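Local coordinates for Alr1010 protein (Nostoc, PDB 3URG) that probably binds calcium ions, as a member of the CcbP family of calcium-binding proteins, at residues 25-28 / 29-32; 42-45 / 46-49; 134-137 / 138-141. All coordinates share one frame; numbering follows the deposited sequence.

Contact 1 of 3, residues 25-28 / 29-32; sequences ERDE and TREH
Asp27 caps the start of helix 28-39, its carboxylate turned back over the first turn. With CG anti to the backbone N (chi1 180°), Asp27 OD1 accepts a nearly straight 3.3 Å bond from Arg30 N, which comes from above the carboxylate plane, and a weak, bent bond from Thr29 N. The backbone closes the same turn: Glu31 N binds Asp27 O at 2.9 Å, and His32 N binds Glu28 O. Here packing is close, with CG of Asp27 lying 3.7 Å from CG of Arg30. Around this cap the contacts are longer and partly bridged by water. Asp27 OD2 and Arg30 NE, 3.8 Å apart, form a long salt bridge without a directed N-H, and one water joins the pair; another water links Asp27 OD1 to Thr29 OG1. On the exposed side Arg26 grips Glu28 side-on, NE to OE2 at 2.7 Å and NH2 to OE1. One face of its guanidinium receives Glu31 CG, near the rim, and the Glu31 carboxylate stacks with its plane turned by 16°. Beyond the cap, Arg30 reaches Asp135 and Glu31 reaches the hydroxyls of Tyr138 and Tyr144, which docks the start of helix 28-39 against helix 127-141.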
ATOM      1  N   GLU A  25       8.272 -14.124  -9.904  1.00 47.64           N
ATOM      2  CA  GLU A  25       8.114 -15.508  -9.482  1.00 49.22           C
ATOM      3  C   GLU A  25       7.585 -15.550  -8.055  1.00 49.37           C
ATOM      4  O   GLU A  25       7.706 -14.577  -7.309  1.00 41.58           O
ATOM      5  CB  GLU A  25       9.449 -16.251  -9.564  1.00 66.38           C
ATOM      6  CG  GLU A  25       9.986 -16.417 -10.982  1.00 80.09           C
ATOM      7  CD  GLU A  25       9.184 -17.414 -11.806  1.00 89.25           C
ATOM      8  OE1 GLU A  25       9.808 -18.278 -12.459  1.00 94.91           O
ATOM      9  OE2 GLU A  25       7.936 -17.342 -11.797  1.00 89.93           O
ATOM     10  N   ARG A  26       6.996 -16.677  -7.681  1.00 49.21           N
ATOM     11  CA  ARG A  26       6.544 -16.861  -6.311  1.00 47.61           C
ATOM     12  C   ARG A  26       7.679 -16.589  -5.333  1.00 44.10           C
ATOM     13  O   ARG A  26       8.831 -16.980  -5.573  1.00 42.98           O
ATOM     14  CB  ARG A  26       6.007 -18.279  -6.111  1.00 41.96           C
ATOM     15  CG  ARG A  26       4.565 -18.451  -6.560  1.00 41.76           C
ATOM     16  CD  ARG A  26       4.092 -19.887  -6.366  1.00 40.64           C
ATOM     17  NE  ARG A  26       3.978 -20.244  -4.951  1.00 44.06           N
ATOM     18  CZ  ARG A  26       2.843 -20.193  -4.258  1.00 47.21           C
ATOM     19  NH1 ARG A  26       1.730 -19.780  -4.852  1.00 43.34           N
ATOM     20  NH2 ARG A  26       2.816 -20.540  -2.975  1.00 37.24           N
ATOM     21  N   ASP A  27       7.358 -15.892  -4.248  1.00 37.07           N
ATOM     22  CA  ASP A  27       8.270 -15.748  -3.120  1.00 37.45           C
ATOM     23  C   ASP A  27       7.582 -16.423  -1.942  1.00 37.00           C
ATOM     24  O   ASP A  27       6.616 -15.884  -1.399  1.00 35.11           O
ATOM     25  CB  ASP A  27       8.542 -14.266  -2.811  1.00 42.11           C
ATOM     26  CG  ASP A  27       9.494 -14.075  -1.624  1.00 43.09           C
ATOM     27  OD1 ASP A  27       9.440 -14.864  -0.662  1.00 40.66           O
ATOM     28  OD2 ASP A  27      10.294 -13.127  -1.653  1.00 49.24           O
ATOM     29  N   GLU A  28       8.069 -17.597  -1.547  1.00 36.06           N
ATOM     30  CA  GLU A  28       7.344 -18.423  -0.578  1.00 37.59           C
ATOM     31  C   GLU A  28       7.306 -17.810   0.820  1.00 40.29           C
ATOM     32  O   GLU A  28       6.373 -18.039   1.578  1.00 35.82           O
ATOM     33  CB  GLU A  28       7.908 -19.850  -0.534  1.00 38.20           C
ATOM     34  CG  GLU A  28       7.814 -20.589  -1.859  1.00 39.36           C
ATOM     35  CD  GLU A  28       6.387 -20.691  -2.382  1.00 43.29           C
ATOM     36  OE1 GLU A  28       5.436 -20.613  -1.573  1.00 41.24           O
ATOM     37  OE2 GLU A  28       6.219 -20.857  -3.607  1.00 42.57           O
ATOM     38  N   THR A  29       8.315 -17.021   1.168  1.00 38.10           N
ATOM     39  CA  THR A  29       8.276 -16.336   2.452  1.00 34.99           C
ATOM     40  C   THR A  29       7.098 -15.353   2.485  1.00 38.19           C
ATOM     41  O   THR A  29       6.344 -15.297   3.459  1.00 35.20           O
ATOM     42  CB  THR A  29       9.591 -15.585   2.725  1.00 41.23           C
ATOM     43  OG1 THR A  29      10.685 -16.504   2.661  1.00 42.10           O
ATOM     44  CG2 THR A  29       9.554 -14.937   4.103  1.00 44.05           C
ATOM     45  N   ARG A  30       6.926 -14.594   1.407  1.00 35.73           N
ATOM     46  CA  ARG A  30       5.817 -13.641   1.341  1.00 31.12           C
ATOM     47  C   ARG A  30       4.467 -14.382   1.260  1.00 34.73           C
ATOM     48  O   ARG A  30       3.495 -14.002   1.920  1.00 33.34           O
ATOM     49  CB  ARG A  30       5.987 -12.674   0.167  1.00 28.54           C
ATOM     50  CG  ARG A  30       7.272 -11.817   0.227  1.00 34.98           C
ATOM     51  CD  ARG A  30       7.213 -10.571  -0.684  1.00 35.45           C
ATOM     52  NE  ARG A  30       8.531  -9.932  -0.772  1.00 37.44           N
ATOM     53  CZ  ARG A  30       9.003  -9.081   0.133  1.00 37.15           C
ATOM     54  NH1 ARG A  30       8.250  -8.748   1.173  1.00 28.89           N
ATOM     55  NH2 ARG A  30      10.225  -8.565   0.011  1.00 40.50           N
ATOM     56  N   GLU A  31       4.419 -15.445   0.464  1.00 36.32           N
ATOM     57  CA  GLU A  31       3.207 -16.254   0.353  1.00 34.87           C
ATOM     58  C   GLU A  31       2.764 -16.791   1.716  1.00 35.34           C
ATOM     59  O   GLU A  31       1.592 -16.719   2.067  1.00 32.62           O
ATOM     60  CB  GLU A  31       3.406 -17.411  -0.643  1.00 34.45           C
ATOM     61  CG  GLU A  31       3.664 -16.954  -2.089  1.00 40.56           C
ATOM     62  CD  GLU A  31       2.408 -16.472  -2.800  1.00 39.72           C
ATOM     63  OE1 GLU A  31       1.284 -16.699  -2.286  1.00 38.93           O
ATOM     64  OE2 GLU A  31       2.544 -15.869  -3.883  1.00 38.07           O
ATOM     65  N   HIS A  32       3.698 -17.336   2.487  1.00 35.34           N
ATOM     66  CA  HIS A  32       3.346 -17.881   3.803  1.00 34.68           C
ATOM     67  C   HIS A  32       2.776 -16.786   4.696  1.00 29.99           C
ATOM     68  O   HIS A  32       1.782 -16.986   5.390  1.00 38.08           O
ATOM     69  CB  HIS A  32       4.573 -18.498   4.478  1.00 37.62           C
ATOM     70  CG  HIS A  32       4.299 -19.067   5.835  1.00 35.82           C
ATOM     71  ND1 HIS A  32       3.574 -20.224   6.025  1.00 41.08           N
ATOM     72  CD2 HIS A  32       4.675 -18.654   7.071  1.00 41.24           C
ATOM     73  CE1 HIS A  32       3.502 -20.490   7.317  1.00 42.95           C
ATOM     74  NE2 HIS A  32       4.158 -19.549   7.973  1.00 44.31           N
TER
HETATM   75  O   HOH W   1      10.071 -10.858  -3.068  1.00 52.98           O
HETATM   76  O   HOH W   2      11.382 -16.670   0.134  1.00 57.46           O

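Contact 2 of 3, residues 42-45 / 46-49; sequences AEDK and EERA. With MNB (5-mercapto-2-nitro-benzoic acid), chain B.
Two acidic side chains, Asp44 and Glu47, meet at the start of helix 45-59 with Asp44 OD1 just 3.2 Å from Glu47 OE1. Two backbone N-H groups probably offset this approach of like charges. Glu47 OE1 accepts from Glu43 N at 2.9 Å and from Asp44 N at 3.2 Å; both bonds are close to straight, both reach the anti side of the carboxylate, and they arrive from opposite faces of its plane. The paired amides would be expected to stabilise the negative charge and hold the carboxylate against rotation. Glu47 gets there with an extended chain, CG anti to its carbonyl carbon (chi1 -59°), which carries the acid back along the preceding loop. Asp44 OD1 also presses on the aliphatic part of this chain, 3.1 Å from Glu47 CG, and the two carboxylate planes are turned 32° apart.

Ala42 CB packs against Glu47 CB at 3.5 Å. Arg48 CG rests 3.3 Å from Asp44 O, and a water that donates to Ala42 O accepts from Arg48 NE. The helical backbone pattern begins with Arg48 N on Asp44 O and continues with Ala49 N on Lys45 O.

Glu46, at the flank, has a different task. It belongs to the 5-mercapto-2-nitro-benzoic acid pocket with Met50, Tyr53, Asp91 and Cys94, and Glu46 OE1 lies 2.5 Å from the nitro oxygen O9 of the ligand.

Asp44 is the N-cap and Glu47 the third residue of the helix. The bond from Asp44 N to the Glu47 carboxylate is one half of a capping box, extended here by Glu43 N, at a helix start that also contributes Glu46 to the ligand pocket.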
ATOM      1  N   ALA A  42     -10.263 -15.453   5.188  1.00 35.56           N
ATOM      2  CA  ALA A  42     -11.066 -14.648   4.269  1.00 35.30           C
ATOM      3  C   ALA A  42     -11.382 -15.450   3.016  1.00 42.76           C
ATOM      4  O   ALA A  42     -10.515 -16.138   2.488  1.00 40.65           O
ATOM      5  CB  ALA A  42     -10.328 -13.355   3.906  1.00 31.73           C
ATOM      6  N   GLU A  43     -12.628 -15.370   2.546  1.00 39.10           N
ATOM      7  CA  GLU A  43     -13.008 -16.067   1.328  1.00 49.12           C
ATOM      8  C   GLU A  43     -13.459 -15.132   0.206  1.00 51.26           C
ATOM      9  O   GLU A  43     -13.003 -15.253  -0.928  1.00 51.17           O
ATOM     10  CB  GLU A  43     -14.078 -17.124   1.624  1.00 49.58           C
ATOM     11  CG  GLU A  43     -13.679 -18.085   2.735  1.00 67.45           C
ATOM     12  CD  GLU A  43     -13.435 -19.502   2.238  1.00 83.59           C
ATOM     13  OE1 GLU A  43     -12.284 -19.984   2.346  1.00 90.65           O
ATOM     14  OE2 GLU A  43     -14.397 -20.132   1.743  1.00 82.18           O
ATOM     15  N   ASP A  44     -14.357 -14.202   0.505  1.00 52.20           N
ATOM     16  CA  ASP A  44     -14.830 -13.318  -0.551  1.00 50.95           C
ATOM     17  C   ASP A  44     -14.070 -12.004  -0.629  1.00 49.45           C
ATOM     18  O   ASP A  44     -13.210 -11.702   0.205  1.00 43.21           O
ATOM     19  CB  ASP A  44     -16.349 -13.109  -0.502  1.00 65.60           C
ATOM     20  CG  ASP A  44     -16.869 -12.901   0.897  1.00 68.65           C
ATOM     21  OD1 ASP A  44     -16.332 -12.014   1.597  1.00 73.43           O
ATOM     22  OD2 ASP A  44     -17.819 -13.624   1.286  1.00 61.37           O
ATOM     23  N   LYS A  45     -14.391 -11.241  -1.663  1.00 46.51           N
ATOM     24  CA  LYS A  45     -13.651 -10.053  -2.021  1.00 44.41           C
ATOM     25  C   LYS A  45     -13.519  -9.077  -0.853  1.00 44.77           C
ATOM     26  O   LYS A  45     -12.433  -8.580  -0.587  1.00 39.29           O
ATOM     27  CB  LYS A  45     -14.338  -9.384  -3.213  1.00 50.74           C
ATOM     28  CG  LYS A  45     -13.659  -8.136  -3.732  1.00 59.44           C
ATOM     29  CD  LYS A  45     -14.522  -7.438  -4.792  1.00 72.43           C
ATOM     30  CE  LYS A  45     -14.631  -8.248  -6.084  1.00 80.07           C
ATOM     31  NZ  LYS A  45     -15.514  -9.450  -5.981  1.00 84.84           N
ATOM     32  N   GLU A  46     -14.625  -8.811  -0.158  1.00 41.25           N
ATOM     33  CA  GLU A  46     -14.646  -7.838   0.936  1.00 38.77           C
ATOM     34  C   GLU A  46     -13.742  -8.257   2.084  1.00 30.81           C
ATOM     35  O   GLU A  46     -13.070  -7.414   2.702  1.00 36.22           O
ATOM     36  CB  GLU A  46     -16.074  -7.639   1.463  1.00 41.78           C
ATOM     37  CG  GLU A  46     -17.054  -7.127   0.420  1.00 61.09           C
ATOM     38  CD  GLU A  46     -18.498  -7.149   0.906  1.00 81.07           C
ATOM     39  OE1 GLU A  46     -18.735  -6.863   2.102  1.00 82.80           O
ATOM     40  OE2 GLU A  46     -19.398  -7.449   0.088  1.00 88.69           O
ATOM     41  N   GLU A  47     -13.734  -9.556   2.376  1.00 32.16           N
ATOM     42  CA  GLU A  47     -12.903 -10.108   3.451  1.00 30.62           C
ATOM     43  C   GLU A  47     -11.421 -10.057   3.096  1.00 37.04           C
ATOM     44  O   GLU A  47     -10.578  -9.792   3.960  1.00 37.06           O
ATOM     45  CB  GLU A  47     -13.335 -11.545   3.793  1.00 34.04           C
ATOM     46  CG  GLU A  47     -14.788 -11.652   4.249  1.00 39.42           C
ATOM     47  CD  GLU A  47     -15.249 -13.091   4.437  1.00 42.30           C
ATOM     48  OE1 GLU A  47     -14.883 -13.960   3.610  1.00 38.24           O
ATOM     49  OE2 GLU A  47     -15.976 -13.349   5.415  1.00 42.25           O
ATOM     50  N   ARG A  48     -11.097 -10.306   1.829  1.00 36.93           N
ATOM     51  CA  ARG A  48      -9.701 -10.262   1.398  1.00 34.74           C
ATOM     52  C   ARG A  48      -9.203  -8.813   1.459  1.00 34.81           C
ATOM     53  O   ARG A  48      -8.125  -8.537   1.976  1.00 30.45           O
ATOM     54  CB  ARG A  48      -9.536 -10.835  -0.019  1.00 34.92           C
ATOM     55  CG  ARG A  48      -9.961 -12.299  -0.210  1.00 41.09           C
ATOM     56  CD  ARG A  48      -9.670 -12.762  -1.656  1.00 39.34           C
ATOM     57  NE  ARG A  48      -8.579 -13.734  -1.645  1.00 55.50           N
ATOM     58  CZ  ARG A  48      -7.665 -13.861  -2.595  1.00 48.33           C
ATOM     59  NH1 ARG A  48      -7.695 -13.066  -3.652  1.00 40.23           N
ATOM     60  NH2 ARG A  48      -6.719 -14.787  -2.484  1.00 62.98           N
ATOM     61  N   ALA A  49     -10.000  -7.884   0.936  1.00 35.31           N
ATOM     62  CA  ALA A  49      -9.665  -6.465   1.051  1.00 33.85           C
ATOM     63  C   ALA A  49      -9.495  -6.050   2.509  1.00 31.84           C
ATOM     64  O   ALA A  49      -8.553  -5.346   2.846  1.00 33.61           O
ATOM     65  CB  ALA A  49     -10.743  -5.600   0.372  1.00 30.97           C
TER
HETATM   66  C6  MNB B 401     -14.305  -2.081   5.132  1.00 64.46           C
HETATM   67  C1  MNB B 401     -15.572  -2.565   5.069  1.00 72.21           C
HETATM   68  C2  MNB B 401     -15.806  -3.811   4.400  1.00 71.67           C
HETATM   69  C3  MNB B 401     -14.707  -4.515   3.810  1.00 57.42           C
HETATM   70  C4  MNB B 401     -13.400  -4.004   3.877  1.00 47.57           C
HETATM   71  C5  MNB B 401     -13.185  -2.821   4.517  1.00 50.42           C
HETATM   72  S5  MNB B 401     -11.565  -2.164   4.643  1.00 55.75           S
HETATM   73  C10 MNB B 401     -16.632  -1.728   5.717  1.00 82.06           C
HETATM   74  O12 MNB B 401     -17.806  -2.026   5.664  1.00 90.33           O
HETATM   75  O11 MNB B 401     -16.290  -0.530   6.298  1.00 88.22           O
HETATM   76  N7  MNB B 401     -17.097  -4.428   4.262  1.00 79.69           N
HETATM   77  O9  MNB B 401     -17.202  -5.539   3.597  1.00 74.71           O
HETATM   78  O8  MNB B 401     -18.149  -3.951   4.842  1.00 87.32           O
HETATM   79  O   HOH W   3      -9.167 -16.198   0.118  1.00 41.28           O

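Contact 3 of 3, residues 134-137 / 138-141; sequences ADWL and YWLA
Trp136 and Leu140, one helical turn apart, make a CH-pi contact. Leu140 CD1 sits over one face of the indole, 3.9 Å from the centroid of the five-membered ring and 3.6 Å from Trp136 NE1, while its other methyl, CD2, reaches the six-membered part at Trp136 CZ2. The second partner of this indole is Trp139. Trp139 CD1 comes within 3.4 Å of Trp136 CZ3, yet the rings are slid so far apart that they barely overlap: the six-membered ring of Trp136 and the five-membered ring of Trp139 have centroids 5.1 Å apart and planes 16° from parallel.

Both indoles leave the helix with CG anti to the backbone N (chi1 173° for Trp136 and 170° for Trp139), and the second torsion, which differs between them, completes the turn of each ring. Underneath runs an unbroken helical ladder, Tyr138 N to Ala134 O, Trp139 N to Asp135 O, Leu140 N to Trp136 O and Ala141 N to Leu137 O, that fixes the spacing of the residues.

Further out, Trp52 of helix 45-59 meets both tryptophans edge-to-face, and Tyr144 meets Trp139 in the same manner. Trp136 also packs on the loop residues Asp97, Met98 and Leu117. Asp135, buried and next to Trp136 in sequence, touches Trp52 and Tyr55; its OD1 pairs with Arg33, and a second arginine of helix 28-39 meets the other oxygen.

The contact thus joins two kinds of chemistry on one helix. Leu140 and the indoles adhere by dispersion and weak CH-pi attraction, with little direct stacking between the two tryptophans, whereas the neighbouring buried acid is met by two positive charges, which would probably keep it ionised.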
ATOM      1  N   ALA A 134       6.546  -3.949   0.732  1.00 33.68           N
ATOM      2  CA  ALA A 134       7.024  -4.953  -0.220  1.00 35.95           C
ATOM      3  C   ALA A 134       6.030  -6.109  -0.421  1.00 31.38           C
ATOM      4  O   ALA A 134       5.912  -6.650  -1.524  1.00 32.29           O
ATOM      5  CB  ALA A 134       8.373  -5.496   0.225  1.00 39.15           C
ATOM      6  N   ASP A 135       5.334  -6.497   0.643  1.00 28.90           N
ATOM      7  CA  ASP A 135       4.351  -7.583   0.545  1.00 29.03           C
ATOM      8  C   ASP A 135       3.211  -7.138  -0.364  1.00 32.19           C
ATOM      9  O   ASP A 135       2.695  -7.910  -1.189  1.00 30.45           O
ATOM     10  CB  ASP A 135       3.783  -7.932   1.923  1.00 27.59           C
ATOM     11  CG  ASP A 135       4.719  -8.797   2.763  1.00 35.34           C
ATOM     12  OD1 ASP A 135       4.487  -8.864   3.988  1.00 37.62           O
ATOM     13  OD2 ASP A 135       5.673  -9.406   2.224  1.00 37.64           O
ATOM     14  N   TRP A 136       2.798  -5.888  -0.194  1.00 30.59           N
ATOM     15  CA  TRP A 136       1.688  -5.358  -0.987  1.00 30.09           C
ATOM     16  C   TRP A 136       2.111  -5.231  -2.452  1.00 29.71           C
ATOM     17  O   TRP A 136       1.389  -5.645  -3.353  1.00 30.53           O
ATOM     18  CB  TRP A 136       1.224  -4.000  -0.425  1.00 35.39           C
ATOM     19  CG  TRP A 136       0.192  -3.306  -1.283  1.00 34.91           C
ATOM     20  CD1 TRP A 136       0.307  -2.080  -1.868  1.00 30.79           C
ATOM     21  CD2 TRP A 136      -1.100  -3.809  -1.657  1.00 32.80           C
ATOM     22  NE1 TRP A 136      -0.830  -1.781  -2.573  1.00 32.43           N
ATOM     23  CE2 TRP A 136      -1.712  -2.826  -2.464  1.00 35.55           C
ATOM     24  CE3 TRP A 136      -1.797  -4.993  -1.389  1.00 30.27           C
ATOM     25  CZ2 TRP A 136      -2.989  -2.986  -3.004  1.00 34.98           C
ATOM     26  CZ3 TRP A 136      -3.084  -5.147  -1.928  1.00 32.05           C
ATOM     27  CH2 TRP A 136      -3.655  -4.154  -2.730  1.00 36.53           C
ATOM     28  N   LEU A 137       3.290  -4.657  -2.687  1.00 29.43           N
ATOM     29  CA  LEU A 137       3.841  -4.587  -4.040  1.00 31.87           C
ATOM     30  C   LEU A 137       3.968  -5.979  -4.680  1.00 37.84           C
ATOM     31  O   LEU A 137       3.708  -6.159  -5.875  1.00 34.86           O
ATOM     32  CB  LEU A 137       5.198  -3.876  -4.024  1.00 31.55           C
ATOM     33  CG  LEU A 137       5.100  -2.403  -3.614  1.00 41.40           C
ATOM     34  CD1 LEU A 137       6.477  -1.732  -3.543  1.00 46.39           C
ATOM     35  CD2 LEU A 137       4.187  -1.671  -4.587  1.00 43.43           C
ATOM     36  N   TYR A 138       4.356  -6.965  -3.877  1.00 32.64           N
ATOM     37  CA  TYR A 138       4.454  -8.335  -4.364  1.00 34.53           C
ATOM     38  C   TYR A 138       3.089  -8.896  -4.780  1.00 35.20           C
ATOM     39  O   TYR A 138       2.951  -9.491  -5.845  1.00 33.40           O
ATOM     40  CB  TYR A 138       5.097  -9.230  -3.295  1.00 30.25           C
ATOM     41  CG  TYR A 138       4.985 -10.713  -3.603  1.00 33.99           C
ATOM     42  CD1 TYR A 138       4.006 -11.493  -3.002  1.00 32.86           C
ATOM     43  CD2 TYR A 138       5.880 -11.335  -4.474  1.00 37.47           C
ATOM     44  CE1 TYR A 138       3.895 -12.859  -3.285  1.00 32.13           C
ATOM     45  CE2 TYR A 138       5.782 -12.696  -4.751  1.00 36.29           C
ATOM     46  CZ  TYR A 138       4.786 -13.450  -4.158  1.00 35.70           C
ATOM     47  OH  TYR A 138       4.689 -14.805  -4.435  1.00 37.46           O
ATOM     48  N   TRP A 139       2.091  -8.716  -3.923  1.00 33.90           N
ATOM     49  CA  TRP A 139       0.726  -9.144  -4.216  1.00 33.93           C
ATOM     50  C   TRP A 139       0.258  -8.612  -5.580  1.00 36.15           C
ATOM     51  O   TRP A 139      -0.307  -9.354  -6.393  1.00 30.45           O
ATOM     52  CB  TRP A 139      -0.189  -8.674  -3.071  1.00 29.30           C
ATOM     53  CG  TRP A 139      -1.680  -8.799  -3.278  1.00 30.60           C
ATOM     54  CD1 TRP A 139      -2.496  -7.893  -3.885  1.00 32.59           C
ATOM     55  CD2 TRP A 139      -2.531  -9.852  -2.804  1.00 31.70           C
ATOM     56  NE1 TRP A 139      -3.802  -8.333  -3.846  1.00 34.14           N
ATOM     57  CE2 TRP A 139      -3.846  -9.528  -3.180  1.00 34.47           C
ATOM     58  CE3 TRP A 139      -2.304 -11.049  -2.108  1.00 29.17           C
ATOM     59  CZ2 TRP A 139      -4.929 -10.358  -2.897  1.00 32.62           C
ATOM     60  CZ3 TRP A 139      -3.381 -11.862  -1.823  1.00 29.07           C
ATOM     61  CH2 TRP A 139      -4.673 -11.516  -2.216  1.00 36.05           C
ATOM     62  N   LEU A 140       0.518  -7.333  -5.839  1.00 35.25           N
ATOM     63  CA  LEU A 140       0.090  -6.707  -7.097  1.00 30.91           C
ATOM     64  C   LEU A 140       0.889  -7.259  -8.275  1.00 30.43           C
ATOM     65  O   LEU A 140       0.331  -7.603  -9.310  1.00 41.23           O
ATOM     66  CB  LEU A 140       0.270  -5.192  -7.013  1.00 32.50           C
ATOM     67  CG  LEU A 140      -0.685  -4.511  -6.032  1.00 34.56           C
ATOM     68  CD1 LEU A 140      -0.347  -3.038  -5.865  1.00 34.99           C
ATOM     69  CD2 LEU A 140      -2.119  -4.686  -6.505  1.00 37.55           C
ATOM     70  N   ALA A 141       2.199  -7.361  -8.091  1.00 35.41           N
ATOM     71  CA  ALA A 141       3.085  -7.911  -9.108  1.00 40.64           C
ATOM     72  C   ALA A 141       2.658  -9.325  -9.516  1.00 42.45           C
ATOM     73  O   ALA A 141       2.820  -9.726 -10.672  1.00 41.98           O
ATOM     74  CB  ALA A 141       4.513  -7.923  -8.596  1.00 37.41           C
TER

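Along the chain the three contacts come in series, on helix 28-39, helix 45-59 and the last helix, 127-141; the five-stranded antiparallel sheet is formed by segments between the second and third. Contacts 1 and 2 both lie at helix starts on the surface, with centres 20 Å apart and nearest atoms about 8 Å apart, and do not touch. Contact 3 reaches both. Its centre is 10 Å from contact 1, which it meets through polar and charged groups, and 17 Å from contact 2, where Arg48 NH1 packs 3.7 Å from Trp139 CH2. Helix 127-141 therefore ties the two earlier helices together; the bound 5-mercapto-2-nitro-benzoic acid lies at contact 2.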